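Local atomic coordinates of NADP-dependent glyceraldehyde-3-phosphate dehydrogenase (Bacillus halodurans, PDB entry 3PRL), a protein that probably oxidises glyceraldehyde 3-phosphate directly to 3-phosphoglycerate with NADP as electron acceptor, as a non-phosphorylating member of the aldehyde dehydrogenase family. Residues D75-W80 / R118-E123; E130-D135 / A146-E151. All blocks are in the same frame, centred on the assembly; numbering follows the deposited sequence.

How the contacts relate
After the N-terminal strands and helix 48-65, the chain forms helix 70-86, runs through helix 88-98 and turns back along helix 103-124, so that contact 1 closes a largely helical loop of 37 residues. Only a few residues later strand 129-133 begins; contact 2 pairs it with the start of strand 144-159 and closes a short hairpin loop. The two contacts therefore follow each other in series, neither enclosing the other. The centres of contacts 1 and 2 are about 27 Å apart, and the nearest atoms of contacts 1 and 2 about 9 Å apart. Contact 1 joins two helices, contact 2 builds the protruding beta arm, and both border other subunits of the tetramer.

Contact 1 of 2, residues D75-W80 / R118-E123; sequences DLLYAW and RHTADE
Tyr78, in the conformer described (a second was also modelled), brings its ring against the methyl group of Ala121, met obliquely with CE1 3.6 Å from Ala121 CB, and carries its hydroxyl on to Asp122. The contact is an antiparallel helix pair of the aldehyde dehydrogenase fold: the axes of 75-80 and 118-123 come within 8.8 Å and run at 169° to each other. Leu77 fills the next place along the interface, its CD2 meeting the same Ala121 CB at 3.8 Å. The small alanine thus receives both a leucine branch and an aromatic ring, while helix 167-178 covers Leu77 through Ala174 and Val178. Tyr78 CG lies anti to its carbonyl carbon (chi1 -67°), which sends the ring across to the other helix; the carbonyl of Arg118 sits at the ring's edge. The guanidinium of Arg118 makes a salt bridge with Glu85, further along helix 70-86, tying the same two helices again. The buried carboxylate of Asp122 accepts a hydrogen bond from the Tyr78 hydroxyl, and Arg126 of the second subunit makes a weak, long ion pair with its OD2. Asp122 of that subunit also lies close, a crowding of like charge that may favour a shared proton. An alanine in place of Asp122 would remove the acceptor and is likely to leave the Tyr78 hydroxyl without its mate. The phenol meets Asp122 OD1 nearly along its C-O axis, with ring and carboxylate planes 46° apart and Tyr78 OH 2.6 Å from Asp122 OD1.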
loop_
_atom_site.group_PDB
_atom_site.type_symbol
_atom_site.label_atom_id
_atom_site.label_comp_id
_atom_site.label_asym_id
_atom_site.label_seq_id
_atom_site.Cartn_x
_atom_site.Cartn_y
_atom_site.Cartn_z
ATOM N N ASP D 75 13.654 6.236 -18.770
ATOM C CA ASP D 75 14.911 6.028 -19.482
ATOM C C ASP D 75 15.633 7.366 -19.652
ATOM O O ASP D 75 16.854 7.417 -19.590
ATOM C CB ASP D 75 14.696 5.371 -20.848
ATOM C CG ASP D 75 14.132 3.947 -20.751
ATOM O OD1 ASP D 75 14.633 3.133 -19.932
ATOM O OD2 ASP D 75 13.187 3.646 -21.520
ATOM N N LEU D 76 14.862 8.436 -19.871
ATOM C CA LEU D 76 15.412 9.796 -19.961
ATOM C C LEU D 76 16.067 10.214 -18.650
ATOM O O LEU D 76 17.099 10.886 -18.648
ATOM C CB LEU D 76 14.344 10.819 -20.381
ATOM C CG LEU D 76 14.779 12.306 -20.463
ATOM C CD1 LEU D 76 15.932 12.533 -21.463
ATOM C CD2 LEU D 76 13.606 13.252 -20.757
ATOM N N LEU D 77 15.469 9.812 -17.540
ATOM C CA LEU D 77 16.014 10.142 -16.235
ATOM C C LEU D 77 17.332 9.421 -16.018
ATOM O O LEU D 77 18.315 10.065 -15.695
ATOM C CB LEU D 77 15.006 9.862 -15.106
ATOM C CG LEU D 77 14.117 11.037 -14.683
ATOM C CD1 LEU D 77 13.243 11.574 -15.818
ATOM C CD2 LEU D 77 13.249 10.663 -13.463
ATOM N N TYR D 78 17.329 8.098 -16.222
ATOM C CA TYR D 78 18.527 7.268 -16.161
ATOM C C TYR D 78 19.650 7.919 -16.971
ATOM O O TYR D 78 20.753 8.100 -16.475
ATOM C CB TYR D 78 18.264 5.856 -16.722
ATOM C CG TYR D 78 17.313 4.969 -15.928
ATOM C CD1 TYR D 78 17.069 5.196 -14.581
ATOM C CD2 TYR D 78 16.698 3.870 -16.527
ATOM C CE1 TYR D 78 16.215 4.380 -13.855
ATOM C CE2 TYR D 78 15.839 3.043 -15.808
ATOM C CZ TYR D 78 15.600 3.308 -14.470
ATOM O OH TYR D 78 14.753 2.498 -13.743
ATOM N N ALA D 79 19.343 8.275 -18.226
ATOM C CA ALA D 79 20.327 8.887 -19.150
ATOM C C ALA D 79 20.884 10.202 -18.625
ATOM O O ALA D 79 22.083 10.463 -18.717
ATOM C CB ALA D 79 19.717 9.100 -20.536
ATOM N N TRP D 80 20.000 11.016 -18.055
ATOM C CA TRP D 80 20.388 12.293 -17.476
ATOM C C TRP D 80 21.316 12.051 -16.292
ATOM O O TRP D 80 22.341 12.701 -16.173
ATOM C CB TRP D 80 19.128 13.048 -17.053
ATOM C CG TRP D 80 19.318 14.372 -16.390
ATOM C CD1 TRP D 80 20.369 15.238 -16.529
ATOM C CD2 TRP D 80 18.389 15.009 -15.509
ATOM N NE1 TRP D 80 20.153 16.363 -15.777
ATOM C CE2 TRP D 80 18.945 16.251 -15.142
ATOM C CE3 TRP D 80 17.131 14.652 -15.006
ATOM C CZ2 TRP D 80 18.293 17.135 -14.279
ATOM C CZ3 TRP D 80 16.491 15.520 -14.148
ATOM C CH2 TRP D 80 17.066 16.751 -13.798
ATOM N N ARG D 118 17.892 8.676 -10.270
ATOM C CA ARG D 118 17.679 7.256 -10.594
ATOM C C ARG D 118 16.601 6.636 -9.711
ATOM O O ARG D 118 15.728 5.931 -10.197
ATOM C CB ARG D 118 18.983 6.467 -10.519
ATOM C CG ARG D 118 19.977 6.881 -11.583
ATOM C CD ARG D 118 20.933 5.772 -11.882
ATOM N NE ARG D 118 22.272 6.288 -12.108
ATOM C CZ ARG D 118 23.172 6.457 -11.147
ATOM N NH1 ARG D 118 22.875 6.147 -9.883
ATOM N NH2 ARG D 118 24.374 6.933 -11.454
ATOM N N HIS D 119 16.658 6.936 -8.420
ATOM C CA HIS D 119 15.727 6.399 -7.427
ATOM C C HIS D 119 14.304 6.910 -7.607
ATOM O O HIS D 119 13.349 6.190 -7.314
ATOM C CB HIS D 119 16.225 6.721 -6.029
ATOM C CG HIS D 119 15.655 5.831 -4.974
ATOM N ND1 HIS D 119 16.293 4.690 -4.541
ATOM C CD2 HIS D 119 14.498 5.906 -4.279
ATOM C CE1 HIS D 119 15.557 4.105 -3.616
ATOM N NE2 HIS D 119 14.461 4.820 -3.443
ATOM N N THR D 120 14.193 8.162 -8.066
ATOM C CA THR D 120 12.951 8.819 -8.468
ATOM C C THR D 120 12.354 8.134 -9.696
ATOM O O THR D 120 11.142 7.881 -9.749
ATOM C CB THR D 120 13.201 10.347 -8.810
ATOM O OG1 THR D 120 13.552 11.075 -7.628
ATOM C CG2 THR D 120 11.986 11.000 -9.406
ATOM N N ALA D 121 13.194 7.919 -10.712
ATOM C CA ALA D 121 12.786 7.145 -11.902
ATOM C C ALA D 121 12.176 5.780 -11.539
ATOM O O ALA D 121 11.055 5.480 -11.975
ATOM C CB ALA D 121 13.939 6.969 -12.854
ATOM N N ASP D 122 12.896 4.976 -10.747
ATOM C CA ASP D 122 12.413 3.629 -10.343
ATOM C C ASP D 122 11.122 3.742 -9.504
ATOM O O ASP D 122 10.233 2.894 -9.588
ATOM C CB ASP D 122 13.442 2.833 -9.512
ATOM C CG ASP D 122 14.879 2.933 -10.026
ATOM O OD1 ASP D 122 15.115 2.756 -11.230
ATOM O OD2 ASP D 122 15.794 3.139 -9.178
ATOM N N GLU D 123 11.043 4.777 -8.669
ATOM C CA GLU D 123 9.852 4.971 -7.838
ATOM C C GLU D 123 8.607 5.271 -8.675
ATOM O O GLU D 123 7.492 4.869 -8.315
ATOM C CB GLU D 123 10.081 6.049 -6.787
ATOM C CG GLU D 123 9.046 6.063 -5.658
ATOM C CD GLU D 123 9.133 4.853 -4.732
ATOM O OE1 GLU D 123 8.087 4.252 -4.446
ATOM O OE2 GLU D 123 10.239 4.501 -4.281
#

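Contact 2 of 2, residues E130-D135 / A146-E151; sequences ETLKGD and ALVERE
Val148 N gives the shortest bond of this antiparallel pairing, 2.7 Å to Glu130 O and almost straight, with 171° at the hydrogen. Glu130 N returns a longer bond to Val148 O, completing one hydrogen-bonded pair of the beta hairpin, part of the protruding oligomerisation arm of aldehyde dehydrogenases; Leu132 and Ala146 form the next, with Ala146 N 2.8 Å from Leu132 O. Between them stands the non-hydrogen-bonded pair Thr131 and Leu147, where Thr131 CA approaches Ala146 O at 3.0 Å in a CA-H...O contact. Here the side chains run side by side, and the methyl Thr131 CG2 presses on Leu147 CD1 at 3.5 Å, tighter than usual van der Waals contact. On the other face Glu130 CG, placed between its backbone N and carbonyl carbon (chi1 44°), lies along Val148 at 4.0 Å from Val148 CB. Leu132 looks out on that face too, its CG 4.4 Å from Val148 CG2, and Phe451 of the third subunit packs on Leu132 and Ala146. Strand 474-482 flanks strand 144-159 within the chain, while beyond Glu130 and Thr131 an antiparallel strand of the fourth subunit carries the sheet across the interface.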
loop_
_atom_site.group_PDB
_atom_site.type_symbol
_atom_site.label_atom_id
_atom_site.label_comp_id
_atom_site.label_asym_id
_atom_site.label_seq_id
_atom_site.Cartn_x
_atom_site.Cartn_y
_atom_site.Cartn_z
ATOM N N GLU D 130 -5.296 1.559 -8.132
ATOM C CA GLU D 130 -6.172 0.706 -7.318
ATOM C C GLU D 130 -7.584 0.634 -7.873
ATOM O O GLU D 130 -7.994 1.503 -8.643
ATOM C CB GLU D 130 -6.198 1.152 -5.849
ATOM C CG GLU D 130 -6.309 2.640 -5.624
ATOM C CD GLU D 130 -5.963 3.014 -4.192
ATOM O OE1 GLU D 130 -4.754 2.993 -3.844
ATOM O OE2 GLU D 130 -6.892 3.315 -3.418
ATOM N N THR D 131 -8.305 -0.425 -7.506
ATOM C CA THR D 131 -9.726 -0.554 -7.833
ATOM C C THR D 131 -10.560 -0.683 -6.559
ATOM O O THR D 131 -10.162 -1.360 -5.580
ATOM C CB THR D 131 -10.023 -1.764 -8.720
ATOM O OG1 THR D 131 -9.785 -2.952 -7.966
ATOM C CG2 THR D 131 -9.125 -1.759 -9.945
ATOM N N LEU D 132 -11.726 -0.051 -6.608
ATOM C CA LEU D 132 -12.688 -0.013 -5.506
ATOM C C LEU D 132 -14.002 -0.456 -6.078
ATOM O O LEU D 132 -14.314 -0.187 -7.241
ATOM C CB LEU D 132 -12.844 1.404 -4.930
ATOM C CG LEU D 132 -11.586 2.272 -4.762
ATOM C CD1 LEU D 132 -11.954 3.560 -4.064
ATOM C CD2 LEU D 132 -10.554 1.526 -3.932
ATOM N N LYS D 133 -14.769 -1.145 -5.252
ATOM C CA LYS D 133 -16.052 -1.660 -5.652
ATOM C C LYS D 133 -17.089 -0.803 -4.965
ATOM O O LYS D 133 -16.849 -0.316 -3.866
ATOM C CB LYS D 133 -16.171 -3.105 -5.193
ATOM C CG LYS D 133 -15.035 -4.011 -5.712
ATOM C CD LYS D 133 -15.212 -4.360 -7.181
ATOM C CE LYS D 133 -16.121 -5.591 -7.340
ATOM N NZ LYS D 133 -17.550 -5.219 -7.512
ATOM N N GLY D 134 -18.232 -0.604 -5.604
ATOM C CA GLY D 134 -19.242 0.289 -5.042
ATOM C C GLY D 134 -19.742 -0.136 -3.672
ATOM O O GLY D 134 -19.976 0.708 -2.807
ATOM N N ASP D 135 -19.917 -1.445 -3.472
ATOM C CA ASP D 135 -20.509 -1.934 -2.215
ATOM C C ASP D 135 -19.538 -2.019 -1.003
ATOM O O ASP D 135 -19.919 -2.526 0.060
ATOM C CB ASP D 135 -21.293 -3.261 -2.430
ATOM C CG ASP D 135 -20.392 -4.432 -2.835
ATOM O OD1 ASP D 135 -20.725 -5.577 -2.476
ATOM O OD2 ASP D 135 -19.358 -4.224 -3.521
ATOM N N ALA D 146 -14.403 1.311 -9.582
ATOM C CA ALA D 146 -13.616 2.504 -9.849
ATOM C C ALA D 146 -12.150 2.105 -10.036
ATOM O O ALA D 146 -11.585 1.399 -9.179
ATOM C CB ALA D 146 -13.786 3.525 -8.737
ATOM N N LEU D 147 -11.589 2.475 -11.192
ATOM C CA LEU D 147 -10.154 2.353 -11.482
ATOM C C LEU D 147 -9.507 3.690 -11.170
ATOM O O LEU D 147 -9.801 4.702 -11.832
ATOM C CB LEU D 147 -9.908 2.008 -12.961
ATOM C CG LEU D 147 -9.908 0.562 -13.480
ATOM C CD1 LEU D 147 -10.785 -0.347 -12.654
ATOM C CD2 LEU D 147 -10.331 0.512 -14.955
ATOM N N VAL D 148 -8.661 3.703 -10.141
ATOM C CA VAL D 148 -8.028 4.936 -9.686
ATOM C C VAL D 148 -6.573 4.905 -10.148
ATOM O O VAL D 148 -5.849 3.937 -9.912
ATOM C CB VAL D 148 -8.184 5.160 -8.135
ATOM C CG1 VAL D 148 -7.719 6.568 -7.702
ATOM C CG2 VAL D 148 -9.654 4.962 -7.686
ATOM N N GLU D 149 -6.161 5.948 -10.853
ATOM C CA GLU D 149 -4.769 6.089 -11.240
ATOM C C GLU D 149 -4.289 7.490 -10.881
ATOM O O GLU D 149 -5.080 8.286 -10.345
ATOM C CB GLU D 149 -4.597 5.791 -12.731
ATOM C CG GLU D 149 -4.554 4.293 -13.049
ATOM C CD GLU D 149 -4.664 3.982 -14.547
ATOM O OE1 GLU D 149 -5.591 4.518 -15.216
ATOM O OE2 GLU D 149 -3.819 3.192 -15.058
ATOM N N ARG D 150 -3.007 7.775 -11.150
ATOM C CA ARG D 150 -2.434 9.113 -11.012
ATOM C C ARG D 150 -2.128 9.789 -12.349
ATOM O O ARG D 150 -1.554 9.180 -13.252
ATOM C CB ARG D 150 -1.152 9.079 -10.176
ATOM C CG ARG D 150 -1.408 8.667 -8.757
ATOM C CD ARG D 150 -0.684 9.552 -7.806
ATOM N NE ARG D 150 -1.532 9.758 -6.656
ATOM C CZ ARG D 150 -1.949 10.931 -6.206
ATOM N NH1 ARG D 150 -1.547 12.070 -6.764
ATOM N NH2 ARG D 150 -2.764 10.950 -5.162
ATOM N N GLU D 151 -2.476 11.068 -12.438
ATOM C CA GLU D 151 -2.350 11.861 -13.660
ATOM C C GLU D 151 -1.467 13.075 -13.364
ATOM O O GLU D 151 -1.636 13.700 -12.322
ATOM C CB GLU D 151 -3.755 12.310 -14.097
ATOM C CG GLU D 151 -3.851 13.402 -15.185
ATOM C CD GLU D 151 -3.718 12.888 -16.616
ATOM O OE1 GLU D 151 -2.956 11.938 -16.867
ATOM O OE2 GLU D 151 -4.353 13.473 -17.514
#